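Local coordinates for protein rhamnosidase B (Bacillus sp., PDB 2OKX) that hydrolyses terminal alpha-L-rhamnose residues from rhamnose-containing glycosides as an alpha-L-rhamnosidase of glycoside hydrolase family 78, at residues S529-A534 / L559-T564; C541-L546 / D823-Y828; I913-E918 / L927-P932. All blocks are in the same frame, centred on the assembly; numbering follows the deposited sequence. Where two conformers were deposited one is given.

Contact 1 (S529-A534 / L559-T564); sequences STYPVA and LCMEDT
The ring of Tyr531 meets the carbonyl oxygen of Glu562 at its edge, in the plane of the ring, with Glu562 O 3.5 Å from Tyr531 CD2. One face of the same ring carries Pro532 CD, offset toward the rim, and Met561 CE approaches obliquely. The setting is a loop-to-loop junction: 529-534 leaves strand 520-528 on its way to the (alpha/alpha)6 barrel domain typical of family 78, and 559-564 follows helix 544-559 of that barrel. A single backbone hydrogen bond ties the two, from Tyr531 N to Met561 O, 2.7 Å long. With CG of Tyr531 opposite its backbone N (chi1 -175°), the ring is carried past the 559-564 loop to lie against Ile596 and Glu595 of helix 595-603, while Tyr531 CB stays in the contact, 3.9 Å from Met561 CB. The carboxylate of Glu562 pairs with Arg65, which also bridges to Asp563. The Thr530 hydroxyl stays within its own loop, OG1 donating to Tyr531 O. Met561 bends at chi3 (78°), and its terminal CE touches Val533 CG1 at 3.7 Å.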
loop_
_atom_site.group_PDB
_atom_site.type_symbol
_atom_site.label_atom_id
_atom_site.label_comp_id
_atom_site.label_asym_id
_atom_site.label_seq_id
_atom_site.Cartn_x
_atom_site.Cartn_y
_atom_site.Cartn_z
ATOM N N SER A 529 -6.141 7.064 10.439
ATOM C CA SER A 529 -5.798 8.235 9.643
ATOM C C SER A 529 -6.093 8.032 8.163
ATOM O O SER A 529 -5.550 7.124 7.539
ATOM C CB SER A 529 -4.310 8.561 9.819
ATOM O OG SER A 529 -3.913 9.608 8.948
ATOM N N THR A 530 -6.955 8.879 7.605
ATOM C CA THR A 530 -7.295 8.798 6.189
ATOM C C THR A 530 -7.501 10.197 5.636
ATOM O O THR A 530 -7.458 11.183 6.369
ATOM C CB THR A 530 -8.618 8.030 5.947
ATOM O OG1 THR A 530 -9.722 8.845 6.368
ATOM C CG2 THR A 530 -8.643 6.721 6.735
ATOM N N TYR A 531 -7.729 10.277 4.332
ATOM C CA TYR A 531 -8.004 11.551 3.698
ATOM C C TYR A 531 -9.291 12.002 4.388
ATOM O O TYR A 531 -10.099 11.167 4.790
ATOM C CB TYR A 531 -8.235 11.347 2.197
ATOM C CG TYR A 531 -8.411 12.632 1.425
ATOM C CD1 TYR A 531 -9.675 13.203 1.253
ATOM C CD2 TYR A 531 -7.306 13.300 0.894
ATOM C CE1 TYR A 531 -9.832 14.405 0.570
ATOM C CE2 TYR A 531 -7.449 14.505 0.215
ATOM C CZ TYR A 531 -8.713 15.051 0.055
ATOM O OH TYR A 531 -8.854 16.237 -0.629
ATOM N N PRO A 532 -9.491 13.320 4.556
ATOM C CA PRO A 532 -10.708 13.801 5.216
ATOM C C PRO A 532 -11.979 13.539 4.414
ATOM O O PRO A 532 -12.310 14.284 3.495
ATOM C CB PRO A 532 -10.431 15.292 5.409
ATOM C CG PRO A 532 -9.575 15.624 4.222
ATOM C CD PRO A 532 -8.624 14.447 4.164
ATOM N N VAL A 533 -12.687 12.469 4.766
ATOM C CA VAL A 533 -13.926 12.121 4.085
ATOM C C VAL A 533 -15.079 12.029 5.074
ATOM O O VAL A 533 -14.913 11.547 6.198
ATOM C CB VAL A 533 -13.820 10.754 3.357
ATOM C CG1 VAL A 533 -12.826 10.842 2.215
ATOM C CG2 VAL A 533 -13.405 9.667 4.349
ATOM N N ALA A 534 -16.243 12.510 4.656
ATOM C CA ALA A 534 -17.441 12.444 5.478
ATOM C C ALA A 534 -18.387 11.522 4.710
ATOM O O ALA A 534 -18.302 11.421 3.490
ATOM C CB ALA A 534 -18.058 13.831 5.652
ATOM N N LEU A 559 -10.241 3.545 3.663
ATOM C CA LEU A 559 -8.911 3.116 4.087
ATOM C C LEU A 559 -7.844 3.195 3.001
ATOM O O LEU A 559 -6.646 3.179 3.299
ATOM C CB LEU A 559 -8.965 1.691 4.644
ATOM C CG LEU A 559 -9.864 1.436 5.855
ATOM C CD1 LEU A 559 -9.628 0.009 6.323
ATOM C CD2 LEU A 559 -9.561 2.425 6.983
ATOM N N CYS A 560 -8.271 3.270 1.747
ATOM C CA CYS A 560 -7.338 3.363 0.637
ATOM C C CYS A 560 -7.204 4.797 0.150
ATOM O O CYS A 560 -6.789 5.042 -0.982
ATOM C CB CYS A 560 -7.776 2.460 -0.515
ATOM S SG CYS A 560 -7.579 0.706 -0.140
ATOM N N MET A 561 -7.577 5.739 1.011
ATOM C CA MET A 561 -7.462 7.156 0.700
ATOM C C MET A 561 -6.584 7.799 1.770
ATOM O O MET A 561 -7.041 8.066 2.884
ATOM C CB MET A 561 -8.844 7.826 0.670
ATOM C CG MET A 561 -9.673 7.489 -0.566
ATOM S SD MET A 561 -11.372 8.129 -0.531
ATOM C CE MET A 561 -11.110 9.860 -0.944
ATOM N N GLU A 562 -5.312 8.004 1.436
ATOM C CA GLU A 562 -4.354 8.637 2.343
ATOM C C GLU A 562 -4.093 10.002 1.714
ATOM O O GLU A 562 -5.037 10.686 1.322
ATOM C CB GLU A 562 -3.053 7.824 2.399
ATOM C CG GLU A 562 -3.239 6.375 2.850
ATOM C CD GLU A 562 -1.926 5.621 3.001
ATOM O OE1 GLU A 562 -1.978 4.414 3.316
ATOM O OE2 GLU A 562 -0.846 6.227 2.807
ATOM N N ASP A 563 -2.828 10.401 1.609
ATOM C CA ASP A 563 -2.505 11.677 0.971
ATOM C C ASP A 563 -2.733 11.485 -0.532
ATOM O O ASP A 563 -2.808 12.448 -1.300
ATOM C CB ASP A 563 -1.057 12.068 1.255
ATOM C CG ASP A 563 -0.075 11.020 0.796
ATOM O OD1 ASP A 563 0.635 11.270 -0.202
ATOM O OD2 ASP A 563 -0.023 9.943 1.430
ATOM N N THR A 564 -2.838 10.222 -0.933
ATOM C CA THR A 564 -3.114 9.839 -2.316
ATOM C C THR A 564 -3.943 8.567 -2.206
ATOM O O THR A 564 -4.051 7.990 -1.123
ATOM C CB THR A 564 -1.840 9.449 -3.105
ATOM O OG1 THR A 564 -1.246 8.293 -2.500
ATOM C CG2 THR A 564 -0.833 10.591 -3.129
#

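Contact 2 (C541-L546 / D823-Y828); sequences CSDALL and DIRRNY
Arg825 grips Asp543 side-on, NE and NH2 both donating to the single oxygen OD2. Arg825 NE reaches Asp543 OD2 at 2.8 Å and arrives nearly along the C-O axis; Arg825 NH2, at 2.9 Å from the same OD2, uses the anti lone pair. Carboxylate and guanidinium are almost coplanar, 19° apart, although both N-H groups are bent in their bonds. The other oxygen, OD1, faces the helix start: Leu546 N donates to Asp543 OD1 at 3.2 Å from well above the carboxylate plane, and Leu545 N adds a weak, strongly bent bond to the same OD1. One carboxylate therefore serves two tasks, and both the positive guanidinium and the helix N-terminus would be expected to favour its charge. Asp897 and Asp822 also pair with Arg825, at NH2 and NH1 respectively. The arginine chain, extended from CG to NE, crosses two leucines obliquely: Leu545 CD2 lies 3.9 Å from Arg825 CB, and Leu546 CD1 3.9 Å from Arg825 NH2. Leu546 CD2 also meets Ile824 CG2 at 3.9 Å, the two side chains crossing at about a right angle. Asp543 is thus an N-cap residue of helix 544-559, salt-bridged to helix 817-833, a pairing of first and late helices within an (alpha/alpha)6 barrel.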
loop_
_atom_site.group_PDB
_atom_site.type_symbol
_atom_site.label_atom_id
_atom_site.label_comp_id
_atom_site.label_asym_id
_atom_site.label_seq_id
_atom_site.Cartn_x
_atom_site.Cartn_y
_atom_site.Cartn_z
ATOM N N CYS A 541 -31.048 -0.589 0.286
ATOM C CA CYS A 541 -32.138 -1.154 -0.486
ATOM C C CYS A 541 -32.771 -2.328 0.255
ATOM O O CYS A 541 -32.330 -2.695 1.348
ATOM C CB CYS A 541 -31.646 -1.589 -1.870
ATOM S SG CYS A 541 -30.556 -3.026 -1.894
ATOM N N SER A 542 -33.804 -2.911 -0.345
ATOM C CA SER A 542 -34.522 -4.026 0.265
ATOM C C SER A 542 -33.675 -5.290 0.445
ATOM O O SER A 542 -34.054 -6.196 1.185
ATOM C CB SER A 542 -35.759 -4.360 -0.576
ATOM O OG SER A 542 -35.391 -4.742 -1.889
ATOM N N ASP A 543 -32.537 -5.347 -0.230
ATOM C CA ASP A 543 -31.658 -6.508 -0.154
ATOM C C ASP A 543 -30.522 -6.237 0.841
ATOM O O ASP A 543 -29.580 -5.510 0.539
ATOM C CB ASP A 543 -31.082 -6.803 -1.544
ATOM C CG ASP A 543 -30.288 -8.098 -1.591
ATOM O OD1 ASP A 543 -29.634 -8.439 -0.585
ATOM O OD2 ASP A 543 -30.302 -8.770 -2.643
ATOM N N ALA A 544 -30.618 -6.830 2.025
ATOM C CA ALA A 544 -29.606 -6.643 3.064
ATOM C C ALA A 544 -28.195 -7.051 2.634
ATOM O O ALA A 544 -27.214 -6.465 3.087
ATOM C CB ALA A 544 -30.011 -7.402 4.324
ATOM N N LEU A 545 -28.080 -8.057 1.770
ATOM C CA LEU A 545 -26.760 -8.486 1.310
ATOM C C LEU A 545 -26.116 -7.363 0.497
ATOM O O LEU A 545 -24.939 -7.029 0.689
ATOM C CB LEU A 545 -26.873 -9.763 0.468
ATOM C CG LEU A 545 -25.615 -10.256 -0.263
ATOM C CD1 LEU A 545 -24.439 -10.327 0.700
ATOM C CD2 LEU A 545 -25.882 -11.629 -0.876
ATOM N N LEU A 546 -26.886 -6.768 -0.407
ATOM C CA LEU A 546 -26.357 -5.674 -1.207
ATOM C C LEU A 546 -25.961 -4.506 -0.305
ATOM O O LEU A 546 -24.947 -3.860 -0.547
ATOM C CB LEU A 546 -27.387 -5.223 -2.248
ATOM C CG LEU A 546 -27.631 -6.244 -3.370
ATOM C CD1 LEU A 546 -28.702 -5.710 -4.341
ATOM C CD2 LEU A 546 -26.325 -6.504 -4.114
ATOM N N ASP A 823 -24.256 -11.196 -9.704
ATOM C CA ASP A 823 -22.816 -11.413 -9.665
ATOM C C ASP A 823 -22.268 -10.796 -8.378
ATOM O O ASP A 823 -21.451 -11.403 -7.683
ATOM C CB ASP A 823 -22.132 -10.771 -10.874
ATOM C CG ASP A 823 -20.697 -11.246 -11.049
ATOM O OD1 ASP A 823 -20.490 -12.290 -11.705
ATOM O OD2 ASP A 823 -19.776 -10.586 -10.520
ATOM N N ILE A 824 -22.718 -9.584 -8.066
ATOM C CA ILE A 824 -22.274 -8.910 -6.855
ATOM C C ILE A 824 -22.649 -9.756 -5.640
ATOM O O ILE A 824 -21.821 -9.993 -4.758
ATOM C CB ILE A 824 -22.909 -7.499 -6.741
ATOM C CG1 ILE A 824 -22.285 -6.573 -7.789
ATOM C CG2 ILE A 824 -22.699 -6.927 -5.341
ATOM C CD1 ILE A 824 -22.954 -5.214 -7.892
ATOM N N ARG A 825 -23.893 -10.224 -5.601
ATOM C CA ARG A 825 -24.355 -11.051 -4.492
ATOM C C ARG A 825 -23.456 -12.269 -4.287
ATOM O O ARG A 825 -23.057 -12.568 -3.167
ATOM C CB ARG A 825 -25.789 -11.521 -4.743
ATOM C CG ARG A 825 -26.832 -10.428 -4.568
ATOM C CD ARG A 825 -28.119 -10.754 -5.297
ATOM N NE ARG A 825 -29.156 -9.770 -5.001
ATOM C CZ ARG A 825 -30.148 -9.452 -5.825
ATOM N NH1 ARG A 825 -30.245 -10.033 -7.014
ATOM N NH2 ARG A 825 -31.051 -8.557 -5.449
ATOM N N ARG A 826 -23.137 -12.960 -5.375
ATOM C CA ARG A 826 -22.302 -14.151 -5.296
ATOM C C ARG A 826 -20.859 -13.854 -4.910
ATOM O O ARG A 826 -20.335 -14.408 -3.940
ATOM C CB ARG A 826 -22.326 -14.906 -6.632
ATOM C CG ARG A 826 -21.298 -16.033 -6.719
ATOM C CD ARG A 826 -21.466 -16.903 -7.968
ATOM N NE ARG A 826 -21.613 -16.124 -9.196
ATOM C CZ ARG A 826 -22.781 -15.734 -9.697
ATOM N NH1 ARG A 826 -23.907 -16.054 -9.074
ATOM N NH2 ARG A 826 -22.824 -15.024 -10.816
ATOM N N ASN A 827 -20.229 -12.964 -5.665
ATOM C CA ASN A 827 -18.830 -12.640 -5.443
ATOM C C ASN A 827 -18.475 -11.832 -4.213
ATOM O O ASN A 827 -17.447 -12.084 -3.585
ATOM C CB ASN A 827 -18.259 -11.992 -6.699
ATOM C CG ASN A 827 -18.095 -12.991 -7.822
ATOM O OD1 ASN A 827 -17.565 -14.082 -7.607
ATOM N ND2 ASN A 827 -18.547 -12.636 -9.018
ATOM N N TYR A 828 -19.303 -10.858 -3.862
ATOM C CA TYR A 828 -19.018 -10.084 -2.670
ATOM C C TYR A 828 -19.631 -10.814 -1.483
ATOM O O TYR A 828 -19.151 -10.700 -0.354
ATOM C CB TYR A 828 -19.561 -8.664 -2.823
ATOM C CG TYR A 828 -18.731 -7.849 -3.791
ATOM C CD1 TYR A 828 -17.695 -7.031 -3.334
ATOM C CD2 TYR A 828 -18.943 -7.936 -5.172
ATOM C CE1 TYR A 828 -16.889 -6.320 -4.228
ATOM C CE2 TYR A 828 -18.146 -7.233 -6.071
ATOM C CZ TYR A 828 -17.123 -6.428 -5.593
ATOM O OH TYR A 828 -16.331 -5.731 -6.477
#

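Contact 3 (I913-E918 / L927-P932); sequences IAVSWE and LRIEAP
Leu927 sets CG opposite its backbone N (chi1 167°), and a further turn at chi2 (69°) swings CD1 back over the neighbouring strand, where it lies 3.6 Å from Val915 CG1. Val915 has CG1 in the equivalent place, beside its carbonyl carbon (chi1 171°), and the two side chains meet at an oblique angle. The same Leu927 CD1 reaches Trp917 CB at 3.8 Å and sits at the edge of the indole, near its plane. The indole itself turns away from 927-932, and its NE1 donates to Leu877 O. Farther along this face Val915 CG2 and Ile929 CG1 are more loosely spaced, while at the far end of the paired segments Ile913 CD1 presses on Ala931 CB at 3.4 Å, tighter than normal carbon packing. These contacts ride on an antiparallel beta hairpin, strands 912-921 and 924-932, which are the third and fourth strands across a five-stranded sheet in the C-terminal domain. Ala914-Glu930 and Ser916-Arg928 are the hydrogen-bonded pairs, each joined by two backbone bonds; Ala914 N to Glu930 O measures 2.9 Å. Val915-Ile929 and Trp917-Leu927 are non-hydrogen-bonded pairs, and CA-H...O contacts supplement the ladder. Ala914, Ser916, Arg928 and Glu930, alternating along the strands with Val915, Trp917, Leu927 and Ile929, project to the opposite face. Arg928 CB lies 3.5 Å from Ser916 OG, and Glu930 CB is 4.1 Å from Ala914 CB. Val952 of strand 946-954 flanks Arg928 and Glu930, whereas Val904 of strand 900-906 borders Ala914.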
loop_
_atom_site.group_PDB
_atom_site.type_symbol
_atom_site.label_atom_id
_atom_site.label_comp_id
_atom_site.label_asym_id
_atom_site.label_seq_id
_atom_site.Cartn_x
_atom_site.Cartn_y
_atom_site.Cartn_z
ATOM N N ILE A 913 -27.557 14.926 -4.669
ATOM C CA ILE A 913 -28.697 14.386 -5.393
ATOM C C ILE A 913 -29.221 13.266 -4.493
ATOM O O ILE A 913 -28.507 12.298 -4.235
ATOM C CB ILE A 913 -28.281 13.753 -6.740
ATOM C CG1 ILE A 913 -27.526 14.768 -7.607
ATOM C CG2 ILE A 913 -29.520 13.258 -7.475
ATOM C CD1 ILE A 913 -28.368 15.927 -8.086
ATOM N N ALA A 914 -30.440 13.405 -3.988
ATOM C CA ALA A 914 -31.015 12.371 -3.134
ATOM C C ALA A 914 -32.153 11.707 -3.896
ATOM O O ALA A 914 -33.007 12.386 -4.467
ATOM C CB ALA A 914 -31.527 12.974 -1.832
ATOM N N VAL A 915 -32.152 10.379 -3.922
ATOM C CA VAL A 915 -33.185 9.637 -4.633
ATOM C C VAL A 915 -33.715 8.473 -3.807
ATOM O O VAL A 915 -32.955 7.768 -3.149
ATOM C CB VAL A 915 -32.643 9.063 -5.964
ATOM C CG1 VAL A 915 -33.661 8.113 -6.585
ATOM C CG2 VAL A 915 -32.316 10.198 -6.926
ATOM N N SER A 916 -35.026 8.283 -3.831
ATOM C CA SER A 916 -35.622 7.160 -3.126
ATOM C C SER A 916 -36.786 6.653 -3.960
ATOM O O SER A 916 -37.492 7.442 -4.597
ATOM C CB SER A 916 -36.124 7.580 -1.743
ATOM O OG SER A 916 -37.264 8.417 -1.840
ATOM N N TRP A 917 -36.970 5.338 -3.985
ATOM C CA TRP A 917 -38.084 4.763 -4.712
ATOM C C TRP A 917 -38.500 3.435 -4.112
ATOM O O TRP A 917 -37.725 2.783 -3.415
ATOM C CB TRP A 917 -37.774 4.592 -6.217
ATOM C CG TRP A 917 -36.461 3.941 -6.587
ATOM C CD1 TRP A 917 -35.362 4.562 -7.120
ATOM C CD2 TRP A 917 -36.139 2.543 -6.531
ATOM N NE1 TRP A 917 -34.383 3.638 -7.406
ATOM C CE2 TRP A 917 -34.833 2.392 -7.053
ATOM C CE3 TRP A 917 -36.827 1.403 -6.090
ATOM C CZ2 TRP A 917 -34.200 1.146 -7.147
ATOM C CZ3 TRP A 917 -36.194 0.161 -6.181
ATOM C CH2 TRP A 917 -34.895 0.045 -6.705
ATOM N N GLU A 918 -39.747 3.059 -4.360
ATOM C CA GLU A 918 -40.269 1.795 -3.873
ATOM C C GLU A 918 -41.512 1.445 -4.671
ATOM O O GLU A 918 -42.221 2.335 -5.142
ATOM C CB GLU A 918 -40.616 1.899 -2.388
ATOM C CG GLU A 918 -41.880 2.667 -2.078
ATOM C CD GLU A 918 -42.134 2.761 -0.587
ATOM O OE1 GLU A 918 -41.424 3.535 0.088
ATOM O OE2 GLU A 918 -43.030 2.052 -0.085
ATOM N N LEU A 927 -41.397 7.585 -6.608
ATOM C CA LEU A 927 -40.016 8.053 -6.694
ATOM C C LEU A 927 -39.872 9.501 -6.245
ATOM O O LEU A 927 -40.657 10.356 -6.647
ATOM C CB LEU A 927 -39.523 7.914 -8.144
ATOM C CG LEU A 927 -38.224 8.609 -8.572
ATOM C CD1 LEU A 927 -37.042 7.932 -7.903
ATOM C CD2 LEU A 927 -38.072 8.542 -10.092
ATOM N N ARG A 928 -38.869 9.766 -5.410
ATOM C CA ARG A 928 -38.601 11.113 -4.916
ATOM C C ARG A 928 -37.168 11.485 -5.306
ATOM O O ARG A 928 -36.240 10.676 -5.169
ATOM C CB ARG A 928 -38.747 11.155 -3.390
ATOM C CG ARG A 928 -38.505 12.526 -2.762
ATOM C CD ARG A 928 -38.375 12.411 -1.243
ATOM N NE ARG A 928 -38.180 13.703 -0.586
ATOM C CZ ARG A 928 -39.150 14.582 -0.349
ATOM N NH1 ARG A 928 -40.400 14.318 -0.713
ATOM N NH2 ARG A 928 -38.869 15.725 0.263
ATOM N N ILE A 929 -37.001 12.709 -5.795
ATOM C CA ILE A 929 -35.705 13.216 -6.217
ATOM C C ILE A 929 -35.517 14.597 -5.595
ATOM O O ILE A 929 -36.408 15.443 -5.670
ATOM C CB ILE A 929 -35.647 13.376 -7.755
ATOM C CG1 ILE A 929 -35.852 12.019 -8.431
ATOM C CG2 ILE A 929 -34.310 13.988 -8.174
ATOM C CD1 ILE A 929 -36.169 12.125 -9.916
ATOM N N GLU A 930 -34.366 14.824 -4.978
ATOM C CA GLU A 930 -34.084 16.119 -4.378
ATOM C C GLU A 930 -32.722 16.571 -4.877
ATOM O O GLU A 930 -31.746 15.820 -4.818
ATOM C CB GLU A 930 -34.095 16.011 -2.850
ATOM C CG GLU A 930 -34.133 17.357 -2.145
ATOM C CD GLU A 930 -34.584 17.250 -0.695
ATOM O OE1 GLU A 930 -34.836 18.310 -0.078
ATOM O OE2 GLU A 930 -34.685 16.111 -0.176
ATOM N N ALA A 931 -32.653 17.796 -5.385
ATOM C CA ALA A 931 -31.394 18.319 -5.901
ATOM C C ALA A 931 -31.421 19.842 -5.929
ATOM O O ALA A 931 -32.481 20.445 -5.808
ATOM C CB ALA A 931 -31.152 17.781 -7.302
ATOM N N PRO A 932 -30.245 20.479 -6.063
ATOM C CA PRO A 932 -30.167 21.944 -6.109
ATOM C C PRO A 932 -30.993 22.451 -7.292
ATOM O O PRO A 932 -31.012 21.827 -8.349
ATOM C CB PRO A 932 -28.672 22.199 -6.275
ATOM C CG PRO A 932 -28.059 21.057 -5.507
ATOM C CD PRO A 932 -28.895 19.886 -5.988
#

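In the fold
The three contacts follow the chain from the entry of the (alpha/alpha)6 barrel domain to the C-terminal sheet. Contacts 1 and 2 alternate along the sequence and share helix 544-559: contact 2 holds its start to helix 817-833, and contact 1 joins the loop after its end to the linker leaving strand 520-528, their centres about 26 Å apart. Contact 3 comes later, its centre about 22 Å from that of contact 2 and about 28 Å from that of contact 1. Its sheet also includes strand 538-541 at one edge, immediately before helix 544-559. That strand thus ties the start of the barrel to the C-terminal sheet, although no two contacts touch; contacts 2 and 3 come nearest, about 6 Å between closest atoms.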